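Local coordinates for protein Non-sulfated chondroitin lyase E66 (Autographa californica nucleopolyhedrovirus, PDB 3VSN) that cleaves non-sulfated chondroitin as a baculovirus envelope lyase essential for oral infection, and may thereby digest the chondroitin barrier of the host midgut's peritrophic matrix, at residues Arg58-Asn63 with Ile86-Arg91; Tyr208-Ile213 with Thr266-Asp271; Asp323-Leu328 with Asn344-Tyr349; Leu447-Gly452 with Asp563-Phe568. All coordinates share one frame; numbering follows the deposited sequence.

Interaction 1 of 4, residues Arg58-Asn63 with Ile86-Arg91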
# COMPACT_ATOMS: atom_id res chain seq x y z
N ARG A 58 -28.51 -9.42 9.05
CA ARG A 58 -29.22 -10.46 8.31
C ARG A 58 -30.11 -11.28 9.26
O ARG A 58 -29.71 -11.59 10.38
CB ARG A 58 -28.23 -11.37 7.58
CG ARG A 58 -28.81 -12.10 6.38
CD ARG A 58 -27.82 -13.08 5.78
NE ARG A 58 -26.93 -12.48 4.78
CZ ARG A 58 -27.13 -12.53 3.47
NH1 ARG A 58 -28.20 -13.15 2.97
NH2 ARG A 58 -26.27 -11.96 2.64
N ASN A 59 -31.32 -11.60 8.79
CA ASN A 59 -32.29 -12.37 9.57
C ASN A 59 -31.89 -13.83 9.78
O ASN A 59 -31.24 -14.43 8.92
CB ASN A 59 -33.68 -12.30 8.93
CG ASN A 59 -34.40 -11.01 9.23
OD1 ASN A 59 -34.47 -10.58 10.39
ND2 ASN A 59 -34.96 -10.39 8.20
N TRP A 60 -32.31 -14.39 10.91
CA TRP A 60 -31.98 -15.77 11.28
C TRP A 60 -32.96 -16.76 10.74
O TRP A 60 -34.16 -16.49 10.66
CB TRP A 60 -31.88 -15.90 12.80
CG TRP A 60 -30.83 -14.99 13.40
CD1 TRP A 60 -30.98 -13.66 13.79
CD2 TRP A 60 -29.43 -15.32 13.70
NE1 TRP A 60 -29.80 -13.16 14.29
CE2 TRP A 60 -28.83 -14.10 14.27
CE3 TRP A 60 -28.64 -16.46 13.57
CZ2 TRP A 60 -27.51 -14.05 14.67
CZ3 TRP A 60 -27.30 -16.39 13.98
CH2 TRP A 60 -26.75 -15.22 14.52
N ASN A 61 -32.45 -17.94 10.40
CA ASN A 61 -33.22 -19.00 9.76
C ASN A 61 -32.78 -20.35 10.33
O ASN A 61 -31.59 -20.67 10.30
CB ASN A 61 -33.00 -18.92 8.24
CG ASN A 61 -33.74 -20.01 7.48
OD1 ASN A 61 -33.43 -21.19 7.61
ND2 ASN A 61 -34.69 -19.60 6.65
N ASP A 62 -33.72 -21.14 10.85
CA ASP A 62 -33.39 -22.42 11.51
C ASP A 62 -32.84 -23.50 10.58
O ASP A 62 -32.31 -24.51 11.05
CB ASP A 62 -34.58 -22.97 12.31
CG ASP A 62 -34.39 -22.85 13.82
OD1 ASP A 62 -33.33 -22.36 14.27
OD2 ASP A 62 -35.30 -23.26 14.57
N ASN A 63 -32.95 -23.29 9.27
CA ASN A 63 -32.44 -24.25 8.29
C ASN A 63 -31.07 -23.87 7.74
O ASN A 63 -30.15 -24.70 7.71
CB ASN A 63 -33.44 -24.42 7.14
CG ASN A 63 -34.75 -25.04 7.58
OD1 ASN A 63 -35.82 -24.46 7.38
ND2 ASN A 63 -34.68 -26.21 8.20
N ILE A 86 -19.44 -14.49 12.67
CA ILE A 86 -18.33 -13.78 13.29
C ILE A 86 -18.69 -12.30 13.50
O ILE A 86 -18.45 -11.75 14.57
CB ILE A 86 -17.01 -13.94 12.50
CG1 ILE A 86 -16.54 -15.40 12.54
CG2 ILE A 86 -15.93 -13.01 13.04
CD1 ILE A 86 -15.50 -15.76 11.50
N GLY A 87 -19.30 -11.69 12.48
CA GLY A 87 -19.77 -10.30 12.59
C GLY A 87 -20.74 -10.09 13.75
O GLY A 87 -20.69 -9.07 14.44
N TYR A 88 -21.63 -11.07 13.95
CA TYR A 88 -22.58 -11.03 15.07
C TYR A 88 -21.90 -11.23 16.43
O TYR A 88 -22.35 -10.66 17.42
CB TYR A 88 -23.70 -12.05 14.87
CG TYR A 88 -24.93 -11.51 14.15
CD1 TYR A 88 -25.29 -11.98 12.89
CD2 TYR A 88 -25.72 -10.52 14.73
CE1 TYR A 88 -26.40 -11.49 12.23
CE2 TYR A 88 -26.84 -10.02 14.08
CZ TYR A 88 -27.18 -10.51 12.84
OH TYR A 88 -28.29 -10.02 12.19
N CYS A 89 -20.83 -12.02 16.47
CA CYS A 89 -20.02 -12.16 17.68
C CYS A 89 -19.45 -10.82 18.11
O CYS A 89 -19.48 -10.48 19.30
CB CYS A 89 -18.88 -13.15 17.48
SG CYS A 89 -19.40 -14.88 17.39
N VAL A 90 -18.93 -10.07 17.15
CA VAL A 90 -18.36 -8.75 17.41
C VAL A 90 -19.43 -7.78 17.94
O VAL A 90 -19.19 -7.04 18.89
CB VAL A 90 -17.64 -8.18 16.16
CG1 VAL A 90 -17.08 -6.78 16.42
CG2 VAL A 90 -16.52 -9.12 15.72
N ARG A 91 -20.62 -7.83 17.33
CA ARG A 91 -21.77 -7.05 17.79
C ARG A 91 -22.18 -7.42 19.22
O ARG A 91 -22.43 -6.54 20.05
CB ARG A 91 -22.97 -7.23 16.86
CG ARG A 91 -22.81 -6.62 15.47
CD ARG A 91 -24.16 -6.50 14.77
NE ARG A 91 -25.04 -5.57 15.48
CZ ARG A 91 -26.31 -5.33 15.15
NH1 ARG A 91 -26.87 -5.94 14.11
NH2 ARG A 91 -27.02 -4.47 15.87

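Interaction 2 of 4, residues Tyr208-Ile213 with Thr266-Asp271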
# COMPACT_ATOMS: atom_id res chain seq x y z
N TYR A 208 -3.70 -27.93 27.25
CA TYR A 208 -2.28 -27.74 26.97
C TYR A 208 -1.84 -26.30 27.27
O TYR A 208 -2.58 -25.35 26.98
CB TYR A 208 -1.96 -28.07 25.51
CG TYR A 208 -2.15 -29.52 25.12
CD1 TYR A 208 -1.18 -30.48 25.44
CD2 TYR A 208 -3.27 -29.92 24.41
CE1 TYR A 208 -1.35 -31.81 25.07
CE2 TYR A 208 -3.45 -31.24 24.03
CZ TYR A 208 -2.49 -32.18 24.36
OH TYR A 208 -2.66 -33.49 23.99
N SER A 209 -0.65 -26.14 27.84
CA SER A 209 -0.10 -24.81 28.08
C SER A 209 0.47 -24.25 26.78
O SER A 209 0.80 -25.00 25.87
CB SER A 209 0.98 -24.84 29.17
OG SER A 209 2.20 -25.38 28.68
N LEU A 210 0.58 -22.92 26.71
CA LEU A 210 1.15 -22.26 25.53
C LEU A 210 2.59 -22.71 25.25
O LEU A 210 2.98 -22.85 24.09
CB LEU A 210 1.05 -20.74 25.65
CG LEU A 210 -0.37 -20.17 25.44
CD1 LEU A 210 -0.47 -18.71 25.87
CD2 LEU A 210 -0.81 -20.33 23.99
N ALA A 211 3.36 -22.96 26.31
CA ALA A 211 4.73 -23.48 26.18
C ALA A 211 4.76 -24.85 25.49
O ALA A 211 5.67 -25.12 24.71
CB ALA A 211 5.41 -23.55 27.54
N GLN A 212 3.76 -25.68 25.76
CA GLN A 212 3.63 -26.99 25.12
C GLN A 212 3.26 -26.86 23.64
O GLN A 212 3.88 -27.49 22.78
CB GLN A 212 2.59 -27.87 25.83
CG GLN A 212 2.95 -28.29 27.24
CD GLN A 212 1.96 -29.30 27.80
OE1 GLN A 212 2.08 -30.50 27.56
NE2 GLN A 212 0.97 -28.81 28.54
N ILE A 213 2.23 -26.05 23.37
CA ILE A 213 1.73 -25.82 22.01
C ILE A 213 2.84 -25.27 21.11
O ILE A 213 2.99 -25.70 19.96
CB ILE A 213 0.51 -24.88 22.02
CG1 ILE A 213 -0.63 -25.48 22.86
CG2 ILE A 213 0.02 -24.61 20.60
CD1 ILE A 213 -1.57 -24.46 23.47
N THR A 266 1.84 -12.87 18.83
CA THR A 266 2.62 -12.09 19.79
C THR A 266 2.10 -12.33 21.22
O THR A 266 2.90 -12.48 22.15
CB THR A 266 2.64 -10.59 19.42
OG1 THR A 266 3.33 -10.43 18.18
CG2 THR A 266 3.35 -9.77 20.49
N TYR A 267 0.78 -12.39 21.38
CA TYR A 267 0.19 -12.72 22.67
C TYR A 267 0.55 -14.15 23.09
O TYR A 267 1.01 -14.37 24.22
CB TYR A 267 -1.33 -12.54 22.68
CG TYR A 267 -1.93 -12.83 24.05
CD1 TYR A 267 -2.19 -14.14 24.45
CD2 TYR A 267 -2.20 -11.80 24.94
CE1 TYR A 267 -2.70 -14.42 25.71
CE2 TYR A 267 -2.72 -12.07 26.20
CZ TYR A 267 -2.97 -13.38 26.58
OH TYR A 267 -3.49 -13.66 27.82
N TYR A 268 0.33 -15.10 22.18
CA TYR A 268 0.58 -16.52 22.43
C TYR A 268 2.04 -16.84 22.77
O TYR A 268 2.32 -17.53 23.75
CB TYR A 268 0.23 -17.35 21.19
CG TYR A 268 -1.24 -17.58 20.87
CD1 TYR A 268 -2.20 -17.71 21.88
CD2 TYR A 268 -1.65 -17.73 19.55
CE1 TYR A 268 -3.54 -17.95 21.56
CE2 TYR A 268 -2.97 -17.96 19.23
CZ TYR A 268 -3.91 -18.07 20.23
OH TYR A 268 -5.23 -18.31 19.89
N PHE A 269 2.96 -16.36 21.93
CA PHE A 269 4.34 -16.85 21.96
C PHE A 269 5.42 -15.79 22.22
O PHE A 269 6.61 -16.10 22.20
CB PHE A 269 4.64 -17.66 20.68
CG PHE A 269 3.62 -18.73 20.40
CD1 PHE A 269 3.38 -19.75 21.32
CD2 PHE A 269 2.90 -18.74 19.21
CE1 PHE A 269 2.44 -20.74 21.07
CE2 PHE A 269 1.97 -19.72 18.94
CZ PHE A 269 1.73 -20.73 19.88
N GLY A 270 5.00 -14.55 22.48
CA GLY A 270 5.92 -13.51 22.96
C GLY A 270 6.37 -12.50 21.92
O GLY A 270 6.15 -12.67 20.72
N ASP A 271 7.05 -11.46 22.41
CA ASP A 271 7.48 -10.33 21.59
C ASP A 271 8.64 -10.61 20.64
O ASP A 271 9.05 -9.72 19.90
CB ASP A 271 7.85 -9.14 22.50
CG ASP A 271 6.68 -8.61 23.30
OD1 ASP A 271 5.57 -8.48 22.74
OD2 ASP A 271 6.86 -8.32 24.50

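Interaction 3 of 4, residues Asp323-Leu328 with Asn344-Tyr349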
# COMPACT_ATOMS: atom_id res chain seq x y z
N ASP A 323 15.10 3.29 0.38
CA ASP A 323 16.14 3.72 -0.56
C ASP A 323 16.55 2.66 -1.58
O ASP A 323 17.08 2.99 -2.64
CB ASP A 323 17.38 4.21 0.19
CG ASP A 323 17.12 5.44 1.05
OD1 ASP A 323 16.07 6.12 0.87
OD2 ASP A 323 17.97 5.73 1.91
N TYR A 324 16.32 1.39 -1.26
CA TYR A 324 16.63 0.29 -2.17
C TYR A 324 15.43 -0.13 -3.01
O TYR A 324 15.56 -0.39 -4.21
CB TYR A 324 17.12 -0.93 -1.38
CG TYR A 324 18.56 -0.86 -0.93
CD1 TYR A 324 19.60 -1.15 -1.81
CD2 TYR A 324 18.88 -0.53 0.39
CE1 TYR A 324 20.92 -1.10 -1.40
CE2 TYR A 324 20.20 -0.47 0.81
CZ TYR A 324 21.21 -0.76 -0.08
OH TYR A 324 22.52 -0.71 0.33
N SER A 325 14.27 -0.22 -2.37
CA SER A 325 13.03 -0.66 -3.02
C SER A 325 12.36 0.48 -3.78
O SER A 325 11.50 0.23 -4.64
CB SER A 325 12.07 -1.24 -1.98
OG SER A 325 12.66 -2.35 -1.32
N LYS A 326 12.76 1.71 -3.45
CA LYS A 326 12.36 2.94 -4.16
C LYS A 326 10.93 3.40 -3.88
O LYS A 326 10.08 3.39 -4.77
CB LYS A 326 12.64 2.86 -5.68
CG LYS A 326 13.99 2.27 -6.08
CD LYS A 326 15.16 3.00 -5.44
CE LYS A 326 16.49 2.42 -5.90
NZ LYS A 326 17.66 3.14 -5.32
N VAL A 327 10.67 3.80 -2.63
CA VAL A 327 9.39 4.39 -2.26
C VAL A 327 9.67 5.61 -1.38
O VAL A 327 10.45 5.54 -0.44
CB VAL A 327 8.47 3.39 -1.51
CG1 VAL A 327 7.15 4.05 -1.13
CG2 VAL A 327 8.20 2.15 -2.36
N LEU A 328 9.04 6.74 -1.73
CA LEU A 328 9.05 7.93 -0.90
C LEU A 328 7.61 8.25 -0.51
O LEU A 328 6.75 8.37 -1.38
CB LEU A 328 9.67 9.12 -1.64
CG LEU A 328 9.56 10.51 -1.00
CD1 LEU A 328 10.38 10.60 0.28
CD2 LEU A 328 9.98 11.60 -1.98
N ASN A 344 16.01 -1.42 -11.68
CA ASN A 344 16.15 -2.62 -12.50
C ASN A 344 16.03 -3.93 -11.70
O ASN A 344 15.80 -5.00 -12.27
CB ASN A 344 17.48 -2.60 -13.26
CG ASN A 344 18.67 -2.36 -12.35
OD1 ASN A 344 19.20 -1.26 -12.28
ND2 ASN A 344 19.07 -3.40 -11.62
N ARG A 345 16.17 -3.84 -10.37
CA ARG A 345 16.04 -5.00 -9.48
C ARG A 345 14.61 -5.48 -9.25
O ARG A 345 14.39 -6.63 -8.84
CB ARG A 345 16.67 -4.70 -8.12
CG ARG A 345 18.19 -4.64 -8.10
CD ARG A 345 18.70 -4.56 -6.67
NE ARG A 345 18.16 -3.39 -5.98
CZ ARG A 345 18.74 -2.19 -5.96
NH1 ARG A 345 19.89 -1.99 -6.59
NH2 ARG A 345 18.17 -1.19 -5.30
N LEU A 346 13.63 -4.61 -9.49
CA LEU A 346 12.23 -4.94 -9.18
C LEU A 346 11.31 -4.65 -10.36
O LEU A 346 11.57 -3.75 -11.16
CB LEU A 346 11.75 -4.18 -7.94
CG LEU A 346 12.43 -4.48 -6.59
CD1 LEU A 346 12.04 -3.44 -5.54
CD2 LEU A 346 12.11 -5.89 -6.10
N ALA A 347 10.23 -5.43 -10.46
CA ALA A 347 9.22 -5.22 -11.49
C ALA A 347 8.64 -3.81 -11.38
O ALA A 347 8.43 -3.30 -10.27
CB ALA A 347 8.11 -6.25 -11.36
N TYR A 348 8.40 -3.18 -12.52
CA TYR A 348 7.66 -1.92 -12.53
C TYR A 348 6.16 -2.19 -12.69
O TYR A 348 5.34 -1.31 -12.47
CB TYR A 348 8.17 -0.97 -13.62
CG TYR A 348 7.83 -1.36 -15.05
CD1 TYR A 348 8.73 -2.10 -15.83
CD2 TYR A 348 6.62 -0.97 -15.64
CE1 TYR A 348 8.43 -2.44 -17.14
CE2 TYR A 348 6.31 -1.31 -16.94
CZ TYR A 348 7.22 -2.04 -17.69
OH TYR A 348 6.91 -2.38 -18.98
N TYR A 349 5.82 -3.42 -13.07
CA TYR A 349 4.43 -3.78 -13.33
C TYR A 349 4.20 -5.28 -13.28
O TYR A 349 5.11 -6.07 -13.57
CB TYR A 349 3.97 -3.21 -14.68
CG TYR A 349 2.49 -3.41 -14.96
CD1 TYR A 349 1.52 -2.98 -14.06
CD2 TYR A 349 2.07 -4.04 -16.13
CE1 TYR A 349 0.18 -3.17 -14.32
CE2 TYR A 349 0.72 -4.23 -16.40
CZ TYR A 349 -0.22 -3.79 -15.49
OH TYR A 349 -1.56 -3.97 -15.74

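Interaction 4 of 4, residues Leu447-Gly452 with Asp563-Phe568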
# COMPACT_ATOMS: atom_id res chain seq x y z
N LEU A 447 9.14 16.63 -5.52
CA LEU A 447 9.41 17.12 -4.17
C LEU A 447 8.11 17.27 -3.38
O LEU A 447 7.20 17.98 -3.81
CB LEU A 447 10.16 18.46 -4.23
CG LEU A 447 10.46 19.17 -2.90
CD1 LEU A 447 11.52 18.42 -2.10
CD2 LEU A 447 10.89 20.61 -3.15
N PHE A 448 8.04 16.59 -2.23
CA PHE A 448 6.93 16.76 -1.29
C PHE A 448 7.36 17.72 -0.18
O PHE A 448 8.48 17.63 0.33
CB PHE A 448 6.52 15.42 -0.65
CG PHE A 448 5.91 14.43 -1.61
CD1 PHE A 448 4.66 14.64 -2.17
CD2 PHE A 448 6.59 13.25 -1.93
CE1 PHE A 448 4.10 13.71 -3.04
CE2 PHE A 448 6.04 12.32 -2.80
CZ PHE A 448 4.79 12.55 -3.36
N TYR A 449 6.46 18.62 0.21
CA TYR A 449 6.71 19.58 1.29
C TYR A 449 5.36 19.98 1.91
O TYR A 449 4.31 19.56 1.44
CB TYR A 449 7.43 20.81 0.73
CG TYR A 449 6.65 21.51 -0.37
CD1 TYR A 449 6.77 21.11 -1.70
CD2 TYR A 449 5.76 22.54 -0.07
CE1 TYR A 449 6.04 21.73 -2.71
CE2 TYR A 449 5.02 23.16 -1.06
CZ TYR A 449 5.17 22.76 -2.38
OH TYR A 449 4.44 23.38 -3.36
N ASP A 450 5.38 20.80 2.97
CA ASP A 450 4.13 21.34 3.51
C ASP A 450 3.81 22.65 2.77
O ASP A 450 4.58 23.59 2.91
CB ASP A 450 4.26 21.59 5.02
CG ASP A 450 4.60 20.33 5.81
OD1 ASP A 450 4.12 19.23 5.47
OD2 ASP A 450 5.34 20.45 6.81
N HIS A 451 2.73 22.74 2.00
CA HIS A 451 1.69 21.72 1.83
C HIS A 451 1.45 21.43 0.37
O HIS A 451 0.37 21.73 -0.18
CB HIS A 451 0.38 22.21 2.44
CG HIS A 451 0.46 22.50 3.92
ND1 HIS A 451 0.02 21.63 4.85
CD2 HIS A 451 0.96 23.60 4.62
CE1 HIS A 451 0.22 22.15 6.08
NE2 HIS A 451 0.79 23.35 5.94
N GLY A 452 2.44 20.86 -0.30
CA GLY A 452 2.32 20.62 -1.72
C GLY A 452 3.34 19.67 -2.30
O GLY A 452 4.09 19.02 -1.58
N ASP A 563 1.62 28.52 -1.66
CA ASP A 563 3.04 28.81 -1.42
C ASP A 563 3.62 29.56 -2.61
O ASP A 563 2.96 29.72 -3.64
CB ASP A 563 3.81 27.51 -1.18
CG ASP A 563 3.75 26.57 -2.37
OD1 ASP A 563 4.27 26.92 -3.44
OD2 ASP A 563 3.16 25.47 -2.23
N SER A 564 4.87 30.01 -2.47
CA SER A 564 5.54 30.73 -3.54
C SER A 564 6.74 29.95 -4.08
O SER A 564 7.81 30.51 -4.32
CB SER A 564 5.96 32.12 -3.05
OG SER A 564 4.82 32.85 -2.61
N LEU A 565 6.55 28.65 -4.28
CA LEU A 565 7.60 27.79 -4.81
C LEU A 565 8.12 28.31 -6.16
O LEU A 565 7.34 28.70 -7.02
CB LEU A 565 7.10 26.35 -4.95
CG LEU A 565 8.05 25.29 -5.52
CD1 LEU A 565 7.70 23.92 -4.95
CD2 LEU A 565 7.99 25.27 -7.04
N ARG A 566 9.44 28.32 -6.31
CA ARG A 566 10.08 28.65 -7.58
C ARG A 566 11.10 27.56 -7.91
O ARG A 566 11.64 26.92 -7.01
CB ARG A 566 10.76 30.02 -7.52
CG ARG A 566 9.83 31.19 -7.19
CD ARG A 566 8.86 31.51 -8.33
NE ARG A 566 8.00 32.65 -8.02
CZ ARG A 566 6.81 32.58 -7.43
NH1 ARG A 566 6.30 31.40 -7.08
NH2 ARG A 566 6.12 33.69 -7.20
N ALA A 567 11.33 27.34 -9.21
CA ALA A 567 12.32 26.37 -9.65
C ALA A 567 13.20 26.98 -10.73
O ALA A 567 12.76 27.83 -11.49
CB ALA A 567 11.66 25.09 -10.15
N PHE A 568 14.45 26.53 -10.78
CA PHE A 568 15.45 27.14 -11.65
C PHE A 568 16.31 26.08 -12.31
O PHE A 568 16.64 25.06 -11.69
CB PHE A 568 16.36 28.08 -10.86
CG PHE A 568 15.63 29.11 -10.05
CD1 PHE A 568 15.24 30.32 -10.62
CD2 PHE A 568 15.35 28.89 -8.70
CE1 PHE A 568 14.57 31.28 -9.87
CE2 PHE A 568 14.69 29.85 -7.94
CZ PHE A 568 14.30 31.04 -8.53
O HOH W 1 1.97 24.78 0.25

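Interaction 1 of 4, residues Arg58-Asn63 with Ile86-Arg91
Trp-60 leans CZ2 of its indole over one face of the Tyr-88 ring. This atom stands over the centre of the phenol and comes closest to CD1 of Tyr-88, with CZ2 of Trp-60 at 3.5 Å from it. The two planes are inclined at 41°, so the pair is oblique, neither a flat stack nor an edge-to-face meeting, and the two side chains run past each other in opposite directions. With CG of Trp-60 beside its own backbone N (chi1 -59°), the indole swings from the short strand 60-61 toward the helix. That helix, 75-93, belongs to the alpha-helical domain of the polysaccharide lyase 8 type, and the strand pairs with 65-66 in a small hairpin lying against it. Leu-105 of helix 103-119 touches both side chains and thus joins a third element to the contact. A tyrosine suits the helix position because its ring gives the indole an apolar face while its hydroxyl remains available at the rim. There OH of Tyr-88 donates to O of Arg-58 over 2.8 Å, the donor tilted 31° from the carbonyl plane. Arg-58 turns its own guanidinium away from the helix, where NH1 bonds to the backbone O of Asp-67.

Interaction 2 of 4, residues Tyr208-Ile213 with Thr266-Asp271
Leu-210 pushes its branched end against the side of helix 262-269, and this is the close-packed part of the contact. Its CD2 lies 3.6 Å from CD1 of Tyr-268, the leucine and tyrosine side chains crossing at about a right angle, while its CD1 sits 3.7 Å from the backbone O of Tyr-268. One leucine thereby touches both the ring and the main chain of the same residue. The fork of a leucine suits this place, because each methyl can seek a different surface. Phe-269 approaches from the next position. Its CE1 comes to 3.7 Å from O of Leu-210, the carbonyl oxygen lying at the ring edge and in its plane, where the slightly positive C-H rim would welcome it. CB of Tyr-268 covers one face of the same phenyl ring.

Packing is slacker toward Ile-213, whose CG2 stays 4.3 Å from CZ of Phe-269; Ile-219 of helix 217-225 touches both these side chains. The outer face of helix 210-214, at Ala-211, is exposed to solvent. Ser-209 is the N-cap of this helix, its OG accepting a weak bond from N of Gln-212. At the other helix's end, Gly-270 leaves helical geometry with positive phi (103°), where a beta carbon would be jammed against the carbonyl O of Phe-269. OH of Tyr-268 reaches beyond the contact to O of Val-197 in helix 189-205. Such apolar wedging between short helices is plain interhelical packing within the alpha/alpha toroid of this lyase.

Interaction 3 of 4, residues Asp323-Leu328 with Asn344-Tyr349
The polar part of this contact is carried by Arg-345, whose NH2 donates to the backbone O of Tyr-324 at 2.9 Å. The acceptor lies in the guanidinium plane, yet the N-H...O angle of 143° leaves the bond somewhat bent. The arginine chain already sets out toward the turn, and a bend at chi3 (-58°) brings NH2 to the carbonyl, 3.8 Å from CD1 at the edge of the Tyr-324 ring.

Glu-608 forms salt bridges with both basic residues, so NZ of Lys-326 and NH2 of Arg-345, 4.4 Å apart, converge on one carboxylate. Lys-326 NZ is further held by O of Asp-323, over 2.7 Å.

Asp-323 to Lys-326 form the turn between strands 318-322 and 327-331 of a four-stranded antiparallel sheet. Lys-326 and Val-327 both face Ala-322 in a G1 beta bulge, whose first position the positive phi (75°) of Lys-326 fits.

Leu-346 makes van der Waals contact with Ser-325, its CD1 lying 3.8 Å from O and 4.2 Å from CB of that small residue; Arg-250 takes the carbonyl oxygen. The side chain of Leu-346 is about 10 Å from those of His-246, a catalytic proton acceptor, and Glu-350, important for activity.

Interaction 4 of 4, residues Leu447-Gly452 with Asp563-Phe568
Tyr-449 and Asp-563 meet through a short hydrogen bond, OH of Tyr-449 donating to OD2 of Asp-563 over 2.7 Å. The side chains cross at about a right angle, with ring and carboxylate planes 72° apart. OD2 lies at the edge of the phenol, in its plane, whereas the hydroxyl meets it from above the carboxylate plane. Beside this bond, CD1 of Leu-565 packs 3.5 Å from CE1 of Tyr-449, so the tyrosine offers both a polar end and an apolar flank.

Further out, CG of Tyr-449 takes the crowded position between backbone N and carbonyl carbon (chi1 59°), and O of Gly-452 lies over one ring face toward the rim, 3.4 Å above the Tyr-449 plane. Gly-452 suits this spot because a beta carbon there would collide with the hydroxyl. The two residues also exchange backbone hydrogen bonds across the hairpin of strands 440-449 and 452-461. The contact joins this hairpin, in one seven-stranded antiparallel sheet of the beta-sandwich region, to the loop before strand 566-569 of another.

Asp-563 is steadied by an Asx turn, its OD1 accepting from N of Leu-565 at 3.0 Å, and the same oxygen takes a salt bridge from Lys-555. A water links N of His-451 to OD2 of Asp-563. With hydroxyl, water, amide and ammonium around it, the carboxylate is probably kept ionised, its charge shared by partners from hairpin, sheet and loop.

How the interactions relate
From the N terminus the four contacts follow one another in series, each closing its own loop before the next opens; none nest or cross. Interaction 1 closes a short loop through hairpin 60-66 and much of helix 75-93, and interaction 2 a longer one of 52 residues, both in the helical part of the chain, with centres about 31 Å apart. Interaction 3 spans only the 15 residues between its segments and fastens a turn of a beta-sheet to a following loop. Interaction 4 closes the longest loop, 110 residues, tying one seven-stranded sheet to the other. Only interactions 3 and 4 touch, CD2 of Leu-328 packing 3.8 Å from CD2 of Phe-448.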